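Local structure of putative isocitrate dehydrogenase, NAD-dependent (Methylococcus capsulatus, 6LKY) at residues E306-G311 with A327-A332. The protein binds NAD and probably catalyses the oxidative decarboxylation of isocitrate to 2-oxoglutarate, with magnesium as the likely metal cofactor. The protein carries 1 engineered substitution. Sequence-based numbering, arbitrary orientation.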
loop_
_atom_site.group_PDB
_atom_site.type_symbol
_atom_site.label_atom_id
_atom_site.label_comp_id
_atom_site.label_asym_id
_atom_site.label_seq_id
_atom_site.Cartn_x
_atom_site.Cartn_y
_atom_site.Cartn_z
ATOM N N GLU A 306 -11.545 -14.101 23.976
ATOM C CA GLU A 306 -12.462 -15.187 24.305
ATOM C C GLU A 306 -13.759 -15.068 23.511
ATOM O O GLU A 306 -14.265 -16.065 22.979
ATOM C CB GLU A 306 -12.748 -15.201 25.808
ATOM C CG GLU A 306 -11.616 -15.799 26.652
ATOM C CD GLU A 306 -11.677 -15.382 28.116
ATOM O OE1 GLU A 306 -12.629 -14.664 28.494
ATOM O OE2 GLU A 306 -10.762 -15.760 28.885
ATOM N N VAL A 307 -14.304 -13.852 23.404
ATOM C CA VAL A 307 -15.569 -13.695 22.689
ATOM C C VAL A 307 -15.395 -13.994 21.203
ATOM O O VAL A 307 -16.260 -14.619 20.578
ATOM C CB VAL A 307 -16.149 -12.290 22.922
ATOM C CG1 VAL A 307 -17.326 -12.036 21.977
ATOM C CG2 VAL A 307 -16.571 -12.129 24.373
ATOM N N ILE A 308 -14.273 -13.575 20.612
ATOM C CA ILE A 308 -14.086 -13.807 19.180
ATOM C C ILE A 308 -13.810 -15.283 18.908
ATOM O O ILE A 308 -14.319 -15.856 17.934
ATOM C CB ILE A 308 -12.956 -12.913 18.631
ATOM C CG1 ILE A 308 -13.390 -11.441 18.614
ATOM C CG2 ILE A 308 -12.522 -13.397 17.245
ATOM C CD1 ILE A 308 -12.258 -10.462 18.358
ATOM N N GLU A 309 -13.014 -15.922 19.769
ATOM C CA GLU A 309 -12.749 -17.351 19.636
ATOM C C GLU A 309 -14.033 -18.161 19.769
ATOM O O GLU A 309 -14.264 -19.097 18.997
ATOM C CB GLU A 309 -11.717 -17.779 20.686
ATOM C CG GLU A 309 -10.918 -19.044 20.363
ATOM C CD GLU A 309 -11.670 -20.336 20.671
ATOM O OE1 GLU A 309 -12.297 -20.419 21.752
ATOM O OE2 GLU A 309 -11.622 -21.275 19.840
ATOM N N ASP A 310 -14.895 -17.801 20.728
ATOM C CA ASP A 310 -16.176 -18.491 20.871
ATOM C C ASP A 310 -17.009 -18.380 19.597
ATOM O O ASP A 310 -17.519 -19.384 19.085
ATOM C CB ASP A 310 -16.947 -17.926 22.065
ATOM C CG ASP A 310 -18.297 -18.605 22.262
ATOM O OD1 ASP A 310 -19.269 -18.227 21.572
ATOM O OD2 ASP A 310 -18.383 -19.524 23.101
ATOM N N GLY A 311 -17.154 -17.164 19.068
ATOM C CA GLY A 311 -17.775 -16.966 17.773
ATOM C C GLY A 311 -19.288 -16.906 17.745
ATOM O O GLY A 311 -19.865 -16.866 16.655
ATOM N N ALA A 327 -24.194 -3.950 20.054
ATOM C CA ALA A 327 -24.523 -3.998 21.482
ATOM C C ALA A 327 -24.393 -5.415 22.075
ATOM O O ALA A 327 -23.807 -5.553 23.160
ATOM C CB ALA A 327 -25.914 -3.405 21.720
ATOM N N GLN A 328 -24.942 -6.465 21.410
ATOM C CA GLN A 328 -24.530 -7.852 21.714
ATOM C C GLN A 328 -23.089 -8.009 22.065
ATOM O O GLN A 328 -22.737 -8.485 23.150
ATOM C CB GLN A 328 -24.680 -8.830 20.542
ATOM C CG GLN A 328 -25.061 -10.374 20.784
ATOM C CD GLN A 328 -26.427 -10.960 20.806
ATOM O OE1 GLN A 328 -27.209 -10.795 19.890
ATOM N NE2 GLN A 328 -26.584 -11.919 21.735
ATOM N N MET A 329 -22.261 -7.815 21.049
ATOM C CA MET A 329 -20.862 -8.145 21.166
ATOM C C MET A 329 -20.250 -7.398 22.330
ATOM O O MET A 329 -19.461 -7.968 23.094
ATOM C CB MET A 329 -20.161 -7.831 19.850
ATOM C CG MET A 329 -18.750 -8.310 19.841
ATOM S SD MET A 329 -17.957 -8.205 18.236
ATOM C CE MET A 329 -16.400 -8.978 18.658
ATOM N N ALA A 330 -20.668 -6.138 22.524
ATOM C CA ALA A 330 -20.187 -5.381 23.674
ATOM C C ALA A 330 -20.614 -6.054 24.990
ATOM O O ALA A 330 -19.822 -6.142 25.931
ATOM C CB ALA A 330 -20.688 -3.928 23.608
ATOM N N GLU A 331 -21.871 -6.522 25.091
ATOM C CA GLU A 331 -22.323 -7.159 26.334
ATOM C C GLU A 331 -21.582 -8.449 26.587
ATOM O O GLU A 331 -21.175 -8.698 27.720
ATOM C CB GLU A 331 -23.828 -7.421 26.339
ATOM C CG GLU A 331 -24.613 -6.566 27.341
ATOM C CD GLU A 331 -24.076 -6.774 28.782
ATOM O OE1 GLU A 331 -23.726 -5.750 29.430
ATOM O OE2 GLU A 331 -23.837 -7.962 29.261
ATOM N N ALA A 332 -21.347 -9.246 25.531
ATOM C CA ALA A 332 -20.536 -10.461 25.664
ATOM C C ALA A 332 -19.145 -10.146 26.202
ATOM O O ALA A 332 -18.642 -10.818 27.124
ATOM C CB ALA A 332 -20.428 -11.192 24.321
#
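Between residues 306-311 and 327-332 the CA atoms come nearest at Val307 and Ala332, 6.6 Å apart. The first helix is close to its end here: Gly311 N still donates a hydrogen bond to Val307 O (3.1 Å), but Gly311 itself, with a positive phi of 84°, has left the helical conformation. The second helix runs on beyond Ala332.

The contact is an example of helices meeting through a small residue. Ala332 offers a single methyl, and Val307 straddles it, with CG1 and CG2 each 4.0 Å from Ala332 CB. Val307 CG2, the branch beside its own backbone N, also lies 3.7 Å from Ala332 O, so it packs against main chain as well. A second apolar pair forms by reach: Met329 is extended throughout, from chi1 -173° to chi3 -176°, and its terminal CE arrives 3.9 Å from Ile308 CG1, the two side chains crossing at a slant. Together these contacts bury 168 Å², without a polar link between the segments.

The annotated sites lie elsewhere, although the side chain of Met329 is about 8 Å from a bound NAD. The contact joins the last two helices of the isocitrate/isopropylmalate dehydrogenase fold, 294-310 and 326-337, with Thr278 at the start of helix 278-290 touching both Ile308 and Met329.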